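Local coordinates for protein predicted ATPase of the ABC class (Vibrio vulnificus, PDB 5D6A) that binds a non-hydrolysable ATP analogue in a P-loop domain and is probably an ATPase of the ABC class, at residues S281-I286 with E501-S506; I260-G265 with D417-V422; H312-S317 with L347-E352; F94-R99 with Q189-Q194. All coordinates share one frame; numbering follows the deposited sequence.

How the interactions relate
Interaction 4 comes first along the chain and closes before the other three open. The segments of interactions 1 and 2 then alternate, and interaction 3 falls within the spans of both. Interaction 4 sets helix 92-109 of the N-terminal region against helix 181-199 of the P-loop region. Interaction 1 lies about 15 Å away between centres and touches it: Gln194 OE1 probably accepts a hydrogen bond from His285 N. Interaction 1 also links the P-loop and C-terminal regions, so the two contacts form a continuous seam across three regions. Interactions 2 and 3, with centres about 25 Å apart, both lie within the P-loop region. Interaction 2 joins neighbouring strands of the mixed sheet; interaction 3 packs a loop on helix 339-352.

Interaction 1: S281-I286 with E501-S506; sequences SIYNHI and EQLESS
Tyr283 meets Gln502 and Glu504 because its CG stands anti to its own carbonyl carbon (chi1 -56°), which carries the ring across to the loop 501-506. Glu504 CB lies over one face of the ring, 3.9 Å from Tyr283 CE2. The backbone O of Gln502 comes to the ring edge in the plane, 3.1 Å from Tyr283 CE2. The hydroxyl OH of Tyr283 stands 3.4 Å from the same Gln502 O, a weak and unsettled hydrogen bond, another acceptor being within reach. The CD1 of Ile282 rests against the Gln502 side chain, 3.9 Å from Gln502 NE2, and the two side chains cross at about a right angle. That amide nitrogen is bound to the carbonyls of Glu279 and Ala300, which fixes the glutamine end. A bend at chi2 (65°) turns the Glu504 carboxylate so that OE1 reaches both a water and Arg280. The water joins His285 NE2, at 2.8 Å, to Glu504 OE1, at 2.9 Å. It lies in the plane of the imidazole, at its edge. Arg280 forms a salt bridge with Glu504 OE1, and its NH2 binds the carbonyl of Leu503. The contact thus ties the P-loop region to the C-terminal region through one buried aromatic ring and a bridging water. Its chemistry implies that Arg280 and Lys302 supply charged links to Glu504 and Glu501, while Tyr283 adds mainly packing.

Interaction 2: I260-G265 with D417-V422; sequences ITLIVG and DVADNV
Ile260 begins a strand that pairs in parallel with 421-422 through Thr261 and Leu262, in the mixed sheet that forms the core of the P-loop ATPase fold. Its backbone N donates to Asp420 OD1 at 3.0 Å, arriving from above the carboxylate plane. The same oxygen forms a salt bridge with Arg398, so it serves two partners. The carbonyl O of Ile260 accepts from Asp420 N at 3.0 Å and more weakly from Asn421 N. The tip of the Ile260 side chain meets Val418. Its CD1 sits 3.9 Å from Val418 CG1, and the two side chains cross at about a right angle. Thr261 is bridged to Asn421, and both side chains lie on one face of the sheet. Leu262 pairs with Val422 on the other face. Its N donates to Asn421 O at 3.0 Å in a nearly straight bond (170°). Leu262 CD1 packs against Ala419 CB at 3.6 Å. Farther on, Val264 CG2 touches Val422 CG1 at 3.8 Å. Val264 also packs on Met376 of the second subunit, and its side chain is about 9 Å from the bound nucleotide analogue. The strand then leads to Gly265, consistent with the start of a Walker A P-loop, where Gly265 O makes a weak hydrogen bond with Lys271 NZ.

Interaction 3: H312-S317 with L347-E352; sequences HHLNLS and LQESVE
Leu314 forms the tight part of this contact, pressing both methyls onto helix 339-352. Its CD2 lies 3.6 Å from Glu349 CG, and the two side chains cross at about a right angle. Its CD1 rests 3.9 Å from Gln348 CG. Gln348 has CG anti to its backbone N (chi1 -172°), and this methylene, Gln348 CG, also reaches the carbonyl O of Asn315 at 3.4 Å. Leu316 adds a lighter touch: its CD2 is 4.1 Å from Gln348 CB as the two side chains run past each other in opposite directions. The leucines pack directly, but the polar groups on either side of them do not touch, and water fills in. One water bridges Asn315 O and Gln348 OE1, 2.8 Å from the latter. Another links His312 N to Glu349 OE2, 3.0 Å from that carboxylate oxygen. Glu349 OE2 is also held by a salt bridge to Arg309, which fixes the carboxylate beside Leu314. Within the loop, Ser317 N donates to Asn315 OD1 at 2.9 Å. The Ser317 hydroxyl donates to the same oxygen. His313 and Leu314 both face Phe332, which fits a G1 beta bulge. An Asx turn and this bulge thus shape the loop that packs on helix 339-352 in the P-loop domain.

Interaction 4: F94-R99 with Q189-Q194; sequences FQLGAR and QVVEDQ
Phe94 and Glu192 set the character of this helix pair: their side chains cross obliquely, with ring and carboxylate planes 68° apart. The backbones also come closest here, with Phe94 CA 4.8 Å from Glu192 CA. Glu192 OE1 comes to the edge of the ring, close to its plane, 3.4 Å from Phe94 CD2. The edge C-H at CD2 may suit the oxygen weakly. Glu192 has CG anti to its backbone N (chi1 -174°) and an extended chain beyond, which brings the carboxylate up to the ring edge. The carboxylate is held by Ser91 and Asn247: OE2 is hydrogen-bonded to Ser91 OG and OE1 to Asn247 ND2. One atom farther round the same flank of the ring, Phe94 CE2 lies 4.3 Å from Gln189 CG, an oblique approach. On the next turn Gly97 is a bare backbone position that receives Val191. The valine points at it, and Val191 CG2 lies 4.0 Å from Gly97 CA. The other valine methyl, Val191 CG1, touches Leu96 CD2 at 4.3 Å. Leu96 and Val191 also pack on Asn284 of strand 284-285. The segment axes approach to 7.6 Å, and their directions are 142° apart. This is a roughly antiparallel helix pair, and it joins the N-terminal region to helix 181-199 of the P-loop region.

Interaction 1: S281-I286 with E501-S506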
loop_
_atom_site.group_PDB
_atom_site.type_symbol
_atom_site.label_atom_id
_atom_site.label_comp_id
_atom_site.label_asym_id
_atom_site.label_seq_id
_atom_site.Cartn_x
_atom_site.Cartn_y
_atom_site.Cartn_z
ATOM N N SER A 281 -19.051 5.452 6.539
ATOM C CA SER A 281 -20.348 5.315 7.193
ATOM C C SER A 281 -21.152 4.128 6.652
ATOM O O SER A 281 -22.304 3.938 7.034
ATOM C CB SER A 281 -21.141 6.613 7.089
ATOM O OG SER A 281 -20.483 7.637 7.820
ATOM N N ILE A 282 -20.554 3.352 5.746
ATOM C CA ILE A 282 -21.203 2.127 5.265
ATOM C C ILE A 282 -21.209 1.130 6.421
ATOM O O ILE A 282 -21.963 0.159 6.412
ATOM C CB ILE A 282 -20.493 1.490 4.049
ATOM C CG1 ILE A 282 -19.027 1.165 4.382
ATOM C CG2 ILE A 282 -20.592 2.402 2.832
ATOM C CD1 ILE A 282 -18.274 0.506 3.250
ATOM N N TYR A 283 -20.331 1.373 7.396
ATOM C CA TYR A 283 -20.254 0.560 8.601
ATOM C C TYR A 283 -20.778 1.377 9.769
ATOM O O TYR A 283 -20.841 2.604 9.699
ATOM C CB TYR A 283 -18.812 0.175 8.937
ATOM C CG TYR A 283 -18.052 -0.552 7.860
ATOM C CD1 TYR A 283 -18.341 -1.875 7.548
ATOM C CD2 TYR A 283 -17.001 0.063 7.196
ATOM C CE1 TYR A 283 -17.627 -2.551 6.574
ATOM C CE2 TYR A 283 -16.281 -0.603 6.225
ATOM C CZ TYR A 283 -16.596 -1.909 5.918
ATOM O OH TYR A 283 -15.880 -2.577 4.953
ATOM N N ASN A 284 -21.135 0.691 10.847
ATOM C CA ASN A 284 -21.595 1.340 12.063
ATOM C C ASN A 284 -20.376 1.625 12.930
ATOM O O ASN A 284 -19.433 0.834 12.952
ATOM C CB ASN A 284 -22.562 0.432 12.822
ATOM C CG ASN A 284 -23.797 0.076 12.013
ATOM O OD1 ASN A 284 -24.276 0.866 11.199
ATOM N ND2 ASN A 284 -24.324 -1.117 12.245
ATOM N N HIS A 285 -20.387 2.755 13.633
ATOM C CA HIS A 285 -19.273 3.114 14.512
ATOM C C HIS A 285 -19.683 3.156 15.980
ATOM O O HIS A 285 -20.864 3.306 16.307
ATOM C CB HIS A 285 -18.645 4.442 14.086
ATOM C CG HIS A 285 -17.878 4.354 12.802
ATOM N ND1 HIS A 285 -18.454 4.585 11.571
ATOM C CD2 HIS A 285 -16.582 4.042 12.559
ATOM C CE1 HIS A 285 -17.543 4.428 10.627
ATOM N NE2 HIS A 285 -16.400 4.097 11.200
ATOM N N ILE A 286 -18.688 3.020 16.853
ATOM C CA ILE A 286 -18.912 3.013 18.298
ATOM C C ILE A 286 -19.237 4.407 18.823
ATOM O O ILE A 286 -18.968 5.400 18.148
ATOM C CB ILE A 286 -17.684 2.473 19.064
ATOM C CG1 ILE A 286 -16.483 3.425 18.927
ATOM C CG2 ILE A 286 -17.337 1.066 18.589
ATOM C CD1 ILE A 286 -15.242 2.961 19.657
ATOM N N GLU A 501 -10.003 0.885 -0.165
ATOM C CA GLU A 501 -9.726 1.601 1.080
ATOM C C GLU A 501 -10.897 1.616 2.055
ATOM O O GLU A 501 -10.724 1.948 3.222
ATOM C CB GLU A 501 -9.239 3.025 0.796
ATOM C CG GLU A 501 -10.241 3.947 0.112
ATOM C CD GLU A 501 -9.660 5.327 -0.150
ATOM O OE1 GLU A 501 -8.441 5.516 0.065
ATOM O OE2 GLU A 501 -10.418 6.223 -0.574
ATOM N N GLN A 502 -12.085 1.268 1.576
ATOM C CA GLN A 502 -13.259 1.208 2.442
ATOM C C GLN A 502 -13.202 0.036 3.419
ATOM O O GLN A 502 -13.841 0.086 4.466
ATOM C CB GLN A 502 -14.543 1.139 1.618
ATOM C CG GLN A 502 -14.977 2.469 1.031
ATOM C CD GLN A 502 -16.211 2.334 0.166
ATOM O OE1 GLN A 502 -16.207 1.594 -0.810
ATOM N NE2 GLN A 502 -17.264 3.065 0.504
ATOM N N LEU A 503 -12.452 -1.016 3.080
ATOM C CA LEU A 503 -12.328 -2.174 3.974
ATOM C C LEU A 503 -11.836 -1.724 5.336
ATOM O O LEU A 503 -10.971 -0.856 5.434
ATOM C CB LEU A 503 -11.391 -3.238 3.403
ATOM C CG LEU A 503 -11.926 -4.077 2.241
ATOM C CD1 LEU A 503 -10.855 -5.031 1.729
ATOM C CD2 LEU A 503 -13.165 -4.850 2.664
ATOM N N GLU A 504 -12.389 -2.332 6.381
ATOM C CA GLU A 504 -12.071 -1.964 7.756
ATOM C C GLU A 504 -11.128 -2.941 8.461
ATOM O O GLU A 504 -10.146 -2.524 9.065
ATOM C CB GLU A 504 -13.371 -1.862 8.553
ATOM C CG GLU A 504 -13.200 -1.439 10.001
ATOM C CD GLU A 504 -12.673 -0.026 10.157
ATOM O OE1 GLU A 504 -12.910 0.813 9.263
ATOM O OE2 GLU A 504 -12.040 0.246 11.195
ATOM N N SER A 505 -11.434 -4.234 8.385
ATOM C CA SER A 505 -10.640 -5.246 9.081
ATOM C C SER A 505 -10.142 -6.374 8.193
ATOM O O SER A 505 -10.727 -6.674 7.151
ATOM C CB SER A 505 -11.474 -5.852 10.213
ATOM O OG SER A 505 -10.784 -6.910 10.858
ATOM N N SER A 506 -9.049 -7.002 8.625
ATOM C CA SER A 506 -8.499 -8.143 7.911
ATOM C C SER A 506 -9.456 -9.320 8.099
ATOM O O SER A 506 -9.413 -10.282 7.339
ATOM C CB SER A 506 -7.107 -8.500 8.427
ATOM O OG SER A 506 -7.164 -8.909 9.775
HETATM O O HOH W 1 -13.789 3.296 10.462
#

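Interaction 2: I260-G265 with D417-V422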
loop_
_atom_site.group_PDB
_atom_site.type_symbol
_atom_site.label_atom_id
_atom_site.label_comp_id
_atom_site.label_asym_id
_atom_site.label_seq_id
_atom_site.Cartn_x
_atom_site.Cartn_y
_atom_site.Cartn_z
ATOM N N ILE A 260 -26.716 13.241 -8.410
ATOM C CA ILE A 260 -25.335 13.697 -8.385
ATOM C C ILE A 260 -25.149 14.820 -7.370
ATOM O O ILE A 260 -25.884 15.803 -7.385
ATOM C CB ILE A 260 -24.898 14.191 -9.778
ATOM C CG1 ILE A 260 -25.136 13.090 -10.821
ATOM C CG2 ILE A 260 -23.435 14.622 -9.760
ATOM C CD1 ILE A 260 -24.842 13.511 -12.245
ATOM N N THR A 261 -24.159 14.662 -6.496
ATOM C CA THR A 261 -23.851 15.657 -5.475
ATOM C C THR A 261 -22.364 15.999 -5.526
ATOM O O THR A 261 -21.510 15.113 -5.452
ATOM C CB THR A 261 -24.202 15.146 -4.066
ATOM O OG1 THR A 261 -25.587 14.781 -4.018
ATOM C CG2 THR A 261 -23.924 16.217 -3.013
ATOM N N LEU A 262 -22.055 17.285 -5.660
ATOM C CA LEU A 262 -20.671 17.730 -5.720
ATOM C C LEU A 262 -20.235 18.348 -4.404
ATOM O O LEU A 262 -21.023 19.006 -3.719
ATOM C CB LEU A 262 -20.483 18.752 -6.840
ATOM C CG LEU A 262 -20.836 18.280 -8.248
ATOM C CD1 LEU A 262 -20.578 19.400 -9.243
ATOM C CD2 LEU A 262 -20.045 17.033 -8.616
ATOM N N ILE A 263 -18.972 18.120 -4.060
ATOM C CA ILE A 263 -18.366 18.671 -2.856
ATOM C C ILE A 263 -17.184 19.514 -3.322
ATOM O O ILE A 263 -16.116 18.989 -3.628
ATOM C CB ILE A 263 -17.921 17.561 -1.884
ATOM C CG1 ILE A 263 -19.148 16.788 -1.390
ATOM C CG2 ILE A 263 -17.169 18.150 -0.696
ATOM C CD1 ILE A 263 -18.829 15.650 -0.444
ATOM N N VAL A 264 -17.394 20.824 -3.386
ATOM C CA VAL A 264 -16.371 21.745 -3.872
ATOM C C VAL A 264 -15.737 22.575 -2.760
ATOM O O VAL A 264 -16.042 22.401 -1.579
ATOM C CB VAL A 264 -16.961 22.694 -4.934
ATOM C CG1 VAL A 264 -17.522 21.890 -6.098
ATOM C CG2 VAL A 264 -18.040 23.590 -4.339
ATOM N N GLY A 265 -14.843 23.475 -3.158
ATOM C CA GLY A 265 -14.150 24.352 -2.226
ATOM C C GLY A 265 -12.664 24.369 -2.505
ATOM O O GLY A 265 -12.148 23.507 -3.219
ATOM N N ASP A 417 -22.843 21.562 -14.340
ATOM C CA ASP A 417 -24.019 21.601 -15.194
ATOM C C ASP A 417 -25.004 20.468 -14.890
ATOM O O ASP A 417 -26.201 20.712 -14.720
ATOM C CB ASP A 417 -23.578 21.550 -16.662
ATOM C CG ASP A 417 -24.693 21.904 -17.630
ATOM O OD1 ASP A 417 -25.757 22.397 -17.194
ATOM O OD2 ASP A 417 -24.491 21.706 -18.846
ATOM N N VAL A 418 -24.496 19.242 -14.799
ATOM C CA VAL A 418 -25.352 18.069 -14.564
ATOM C C VAL A 418 -25.625 17.752 -13.080
ATOM O O VAL A 418 -26.456 16.898 -12.773
ATOM C CB VAL A 418 -24.762 16.812 -15.257
ATOM C CG1 VAL A 418 -23.500 16.328 -14.545
ATOM C CG2 VAL A 418 -25.794 15.692 -15.330
ATOM N N ALA A 419 -24.946 18.439 -12.164
ATOM C CA ALA A 419 -25.124 18.177 -10.731
ATOM C C ALA A 419 -26.485 18.630 -10.208
ATOM O O ALA A 419 -27.018 19.638 -10.656
ATOM C CB ALA A 419 -24.017 18.851 -9.935
ATOM N N ASP A 420 -27.036 17.871 -9.260
ATOM C CA ASP A 420 -28.318 18.211 -8.638
ATOM C C ASP A 420 -28.068 19.186 -7.497
ATOM O O ASP A 420 -28.741 20.212 -7.390
ATOM C CB ASP A 420 -29.031 16.975 -8.076
ATOM C CG ASP A 420 -29.268 15.901 -9.119
ATOM O OD1 ASP A 420 -28.288 15.467 -9.759
ATOM O OD2 ASP A 420 -30.428 15.458 -9.269
ATOM N N ASN A 421 -27.111 18.843 -6.633
ATOM C CA ASN A 421 -26.748 19.686 -5.495
ATOM C C ASN A 421 -25.238 19.905 -5.415
ATOM O O ASN A 421 -24.457 19.029 -5.791
ATOM C CB ASN A 421 -27.250 19.074 -4.184
ATOM C CG ASN A 421 -28.744 18.822 -4.193
ATOM O OD1 ASN A 421 -29.261 18.128 -5.067
ATOM N ND2 ASN A 421 -29.442 19.358 -3.200
ATOM N N VAL A 422 -24.835 21.077 -4.924
ATOM C CA VAL A 422 -23.418 21.418 -4.794
ATOM C C VAL A 422 -23.120 21.951 -3.393
ATOM O O VAL A 422 -23.694 22.953 -2.964
ATOM C CB VAL A 422 -22.991 22.463 -5.841
ATOM C CG1 VAL A 422 -21.504 22.762 -5.719
ATOM C CG2 VAL A 422 -23.316 21.970 -7.243
#

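Interaction 3: H312-S317 with L347-E352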
loop_
_atom_site.group_PDB
_atom_site.type_symbol
_atom_site.label_atom_id
_atom_site.label_comp_id
_atom_site.label_asym_id
_atom_site.label_seq_id
_atom_site.Cartn_x
_atom_site.Cartn_y
_atom_site.Cartn_z
ATOM N N HIS A 312 -11.005 -8.860 -16.047
ATOM C CA HIS A 312 -11.448 -10.070 -16.747
ATOM C C HIS A 312 -12.713 -9.942 -17.602
ATOM O O HIS A 312 -13.794 -9.656 -17.093
ATOM C CB HIS A 312 -11.663 -11.197 -15.738
ATOM C CG HIS A 312 -10.434 -11.563 -14.965
ATOM N ND1 HIS A 312 -9.397 -12.284 -15.515
ATOM C CD2 HIS A 312 -10.097 -11.342 -13.672
ATOM C CE1 HIS A 312 -8.465 -12.478 -14.599
ATOM N NE2 HIS A 312 -8.866 -11.917 -13.471
ATOM N N HIS A 313 -12.549 -10.175 -18.903
ATOM C CA HIS A 313 -13.645 -10.179 -19.869
ATOM C C HIS A 313 -14.798 -9.239 -19.521
ATOM O O HIS A 313 -15.963 -9.642 -19.505
ATOM C CB HIS A 313 -14.150 -11.614 -20.016
ATOM C CG HIS A 313 -13.081 -12.571 -20.437
ATOM N ND1 HIS A 313 -12.769 -12.807 -21.758
ATOM C CD2 HIS A 313 -12.225 -13.327 -19.707
ATOM C CE1 HIS A 313 -11.780 -13.680 -21.826
ATOM N NE2 HIS A 313 -11.431 -14.009 -20.596
ATOM N N LEU A 314 -14.453 -7.980 -19.273
ATOM C CA LEU A 314 -15.416 -6.957 -18.899
ATOM C C LEU A 314 -15.757 -6.088 -20.103
ATOM O O LEU A 314 -14.881 -5.775 -20.912
ATOM C CB LEU A 314 -14.815 -6.096 -17.789
ATOM C CG LEU A 314 -15.691 -5.047 -17.110
ATOM C CD1 LEU A 314 -16.870 -5.703 -16.405
ATOM C CD2 LEU A 314 -14.856 -4.255 -16.116
ATOM N N ASN A 315 -17.028 -5.704 -20.216
ATOM C CA ASN A 315 -17.502 -4.864 -21.317
ATOM C C ASN A 315 -17.401 -3.395 -20.929
ATOM O O ASN A 315 -18.101 -2.940 -20.027
ATOM C CB ASN A 315 -18.951 -5.226 -21.671
ATOM C CG ASN A 315 -19.472 -4.482 -22.899
ATOM O OD1 ASN A 315 -18.917 -3.469 -23.320
ATOM N ND2 ASN A 315 -20.551 -4.991 -23.475
ATOM N N LEU A 316 -16.535 -2.657 -21.619
ATOM C CA LEU A 316 -16.333 -1.241 -21.334
ATOM C C LEU A 316 -16.821 -0.345 -22.476
ATOM O O LEU A 316 -16.402 0.809 -22.589
ATOM C CB LEU A 316 -14.851 -0.984 -21.067
ATOM C CG LEU A 316 -14.227 -1.860 -19.976
ATOM C CD1 LEU A 316 -12.748 -1.543 -19.802
ATOM C CD2 LEU A 316 -14.965 -1.689 -18.658
ATOM N N SER A 317 -17.720 -0.870 -23.304
ATOM C CA SER A 317 -18.253 -0.125 -24.448
ATOM C C SER A 317 -18.822 1.237 -24.069
ATOM O O SER A 317 -18.721 2.183 -24.841
ATOM C CB SER A 317 -19.338 -0.941 -25.157
ATOM O OG SER A 317 -18.816 -2.165 -25.639
ATOM N N LEU A 347 -15.678 1.068 -12.397
ATOM C CA LEU A 347 -17.004 1.659 -12.500
ATOM C C LEU A 347 -18.017 0.625 -12.976
ATOM O O LEU A 347 -19.014 0.367 -12.299
ATOM C CB LEU A 347 -16.974 2.874 -13.436
ATOM C CG LEU A 347 -18.293 3.609 -13.695
ATOM C CD1 LEU A 347 -18.995 3.977 -12.404
ATOM C CD2 LEU A 347 -18.038 4.853 -14.528
ATOM N N GLN A 348 -17.741 0.018 -14.126
ATOM C CA GLN A 348 -18.632 -0.986 -14.695
ATOM C C GLN A 348 -18.857 -2.149 -13.728
ATOM O O GLN A 348 -19.981 -2.625 -13.577
ATOM C CB GLN A 348 -18.066 -1.517 -16.010
ATOM C CG GLN A 348 -19.023 -2.430 -16.758
ATOM C CD GLN A 348 -20.297 -1.719 -17.184
ATOM O OE1 GLN A 348 -20.272 -0.551 -17.582
ATOM N NE2 GLN A 348 -21.416 -2.426 -17.116
ATOM N N GLU A 349 -17.785 -2.598 -13.079
ATOM C CA GLU A 349 -17.864 -3.700 -12.120
ATOM C C GLU A 349 -18.805 -3.379 -10.968
ATOM O O GLU A 349 -19.499 -4.260 -10.464
ATOM C CB GLU A 349 -16.474 -4.042 -11.580
ATOM C CG GLU A 349 -15.554 -4.689 -12.607
ATOM C CD GLU A 349 -14.104 -4.785 -12.149
ATOM O OE1 GLU A 349 -13.721 -4.093 -11.179
ATOM O OE2 GLU A 349 -13.334 -5.543 -12.776
ATOM N N SER A 350 -18.829 -2.115 -10.556
ATOM C CA SER A 350 -19.697 -1.685 -9.456
ATOM C C SER A 350 -21.175 -1.720 -9.878
ATOM O O SER A 350 -22.049 -2.119 -9.102
ATOM C CB SER A 350 -19.297 -0.286 -8.990
ATOM O OG SER A 350 -17.916 -0.250 -8.668
ATOM N N VAL A 351 -21.446 -1.305 -11.111
ATOM C CA VAL A 351 -22.803 -1.340 -11.631
ATOM C C VAL A 351 -23.254 -2.798 -11.688
ATOM O O VAL A 351 -24.350 -3.136 -11.242
ATOM C CB VAL A 351 -22.896 -0.715 -13.037
ATOM C CG1 VAL A 351 -24.312 -0.849 -13.590
ATOM C CG2 VAL A 351 -22.463 0.745 -13.005
ATOM N N GLU A 352 -22.380 -3.657 -12.211
ATOM C CA GLU A 352 -22.659 -5.085 -12.330
ATOM C C GLU A 352 -23.080 -5.670 -10.982
ATOM O O GLU A 352 -24.052 -6.417 -10.900
ATOM C CB GLU A 352 -21.418 -5.833 -12.839
ATOM C CG GLU A 352 -21.691 -7.257 -13.322
ATOM C CD GLU A 352 -20.421 -8.055 -13.578
ATOM O OE1 GLU A 352 -19.565 -8.134 -12.672
ATOM O OE2 GLU A 352 -20.292 -8.641 -14.672
HETATM O O HOH W 2 -12.122 -8.167 -13.672
HETATM O O HOH W 3 -19.132 -0.227 -20.113
#

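Interaction 4: F94-R99 with Q189-Q194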
loop_
_atom_site.group_PDB
_atom_site.type_symbol
_atom_site.label_atom_id
_atom_site.label_comp_id
_atom_site.label_asym_id
_atom_site.label_seq_id
_atom_site.Cartn_x
_atom_site.Cartn_y
_atom_site.Cartn_z
ATOM N N PHE A 94 -29.561 -4.270 17.409
ATOM C CA PHE A 94 -29.350 -4.135 18.846
ATOM C C PHE A 94 -28.474 -5.295 19.320
ATOM O O PHE A 94 -27.595 -5.118 20.166
ATOM C CB PHE A 94 -30.690 -4.142 19.589
ATOM C CG PHE A 94 -30.579 -3.831 21.058
ATOM C CD1 PHE A 94 -30.244 -4.818 21.975
ATOM C CD2 PHE A 94 -30.836 -2.550 21.528
ATOM C CE1 PHE A 94 -30.150 -4.531 23.327
ATOM C CE2 PHE A 94 -30.746 -2.258 22.878
ATOM C CZ PHE A 94 -30.403 -3.250 23.780
ATOM N N GLN A 95 -28.716 -6.480 18.760
ATOM C CA GLN A 95 -27.943 -7.667 19.109
ATOM C C GLN A 95 -26.538 -7.566 18.531
ATOM O O GLN A 95 -25.594 -8.120 19.086
ATOM C CB GLN A 95 -28.624 -8.928 18.588
ATOM C CG GLN A 95 -30.057 -9.090 19.064
ATOM C CD GLN A 95 -30.692 -10.377 18.587
ATOM O OE1 GLN A 95 -30.073 -11.439 18.625
ATOM N NE2 GLN A 95 -31.946 -10.294 18.158
ATOM N N LEU A 96 -26.410 -6.857 17.412
ATOM C CA LEU A 96 -25.116 -6.662 16.767
ATOM C C LEU A 96 -24.181 -5.919 17.723
ATOM O O LEU A 96 -23.010 -6.270 17.862
ATOM C CB LEU A 96 -25.284 -5.874 15.466
ATOM C CG LEU A 96 -24.068 -5.730 14.554
ATOM C CD1 LEU A 96 -23.595 -7.091 14.078
ATOM C CD2 LEU A 96 -24.403 -4.845 13.362
ATOM N N GLY A 97 -24.714 -4.897 18.385
ATOM C CA GLY A 97 -23.938 -4.117 19.344
ATOM C C GLY A 97 -23.632 -4.921 20.595
ATOM O O GLY A 97 -22.525 -4.857 21.131
ATOM N N ALA A 98 -24.623 -5.676 21.066
ATOM C CA ALA A 98 -24.458 -6.512 22.248
ATOM C C ALA A 98 -23.280 -7.463 22.051
ATOM O O ALA A 98 -22.431 -7.601 22.927
ATOM C CB ALA A 98 -25.733 -7.292 22.523
ATOM N N ARG A 99 -23.232 -8.108 20.889
ATOM C CA ARG A 99 -22.145 -9.032 20.553
ATOM C C ARG A 99 -20.802 -8.300 20.515
ATOM O O ARG A 99 -19.775 -8.839 20.934
ATOM C CB ARG A 99 -22.412 -9.685 19.200
ATOM C CG ARG A 99 -23.603 -10.629 19.173
ATOM C CD ARG A 99 -24.082 -10.839 17.746
ATOM N NE ARG A 99 -23.002 -11.287 16.871
ATOM C CZ ARG A 99 -23.056 -11.291 15.542
ATOM N NH1 ARG A 99 -24.137 -10.850 14.905
ATOM N NH2 ARG A 99 -22.012 -11.719 14.844
ATOM N N GLN A 189 -27.882 0.705 21.816
ATOM C CA GLN A 189 -28.832 1.713 21.344
ATOM C C GLN A 189 -28.281 2.557 20.204
ATOM O O GLN A 189 -29.004 2.873 19.264
ATOM C CB GLN A 189 -29.269 2.612 22.496
ATOM C CG GLN A 189 -30.137 1.904 23.516
ATOM C CD GLN A 189 -30.302 2.696 24.792
ATOM O OE1 GLN A 189 -29.894 3.858 24.877
ATOM N NE2 GLN A 189 -30.895 2.072 25.799
ATOM N N VAL A 190 -27.008 2.922 20.287
ATOM C CA VAL A 190 -26.387 3.720 19.233
ATOM C C VAL A 190 -26.322 2.914 17.940
ATOM O O VAL A 190 -26.538 3.456 16.858
ATOM C CB VAL A 190 -24.982 4.215 19.633
ATOM C CG1 VAL A 190 -24.290 4.892 18.459
ATOM C CG2 VAL A 190 -25.077 5.174 20.810
ATOM N N VAL A 191 -26.035 1.621 18.055
ATOM C CA VAL A 191 -25.969 0.752 16.878
ATOM C C VAL A 191 -27.364 0.560 16.297
ATOM O O VAL A 191 -27.541 0.580 15.079
ATOM C CB VAL A 191 -25.344 -0.619 17.204
ATOM C CG1 VAL A 191 -25.356 -1.518 15.973
ATOM C CG2 VAL A 191 -23.921 -0.443 17.716
ATOM N N GLU A 192 -28.349 0.377 17.174
ATOM C CA GLU A 192 -29.734 0.204 16.743
ATOM C C GLU A 192 -30.201 1.466 16.017
ATOM O O GLU A 192 -30.898 1.388 15.004
ATOM C CB GLU A 192 -30.643 -0.092 17.938
ATOM C CG GLU A 192 -32.083 -0.417 17.565
ATOM C CD GLU A 192 -32.939 -0.772 18.768
ATOM O OE1 GLU A 192 -32.663 -0.263 19.874
ATOM O OE2 GLU A 192 -33.903 -1.549 18.606
ATOM N N ASP A 193 -29.811 2.625 16.548
ATOM C CA ASP A 193 -30.158 3.902 15.937
ATOM C C ASP A 193 -29.518 4.015 14.558
ATOM O O ASP A 193 -30.156 4.475 13.613
ATOM C CB ASP A 193 -29.716 5.076 16.820
ATOM C CG ASP A 193 -30.543 5.207 18.094
ATOM O OD1 ASP A 193 -31.484 4.406 18.301
ATOM O OD2 ASP A 193 -30.255 6.130 18.886
ATOM N N GLN A 194 -28.260 3.595 14.448
ATOM C CA GLN A 194 -27.552 3.630 13.166
ATOM C C GLN A 194 -28.247 2.793 12.097
ATOM O O GLN A 194 -28.375 3.231 10.953
ATOM C CB GLN A 194 -26.101 3.186 13.337
ATOM C CG GLN A 194 -25.217 4.282 13.897
ATOM C CD GLN A 194 -23.820 3.808 14.239
ATOM O OE1 GLN A 194 -22.848 4.185 13.588
ATOM N NE2 GLN A 194 -23.717 2.961 15.253
#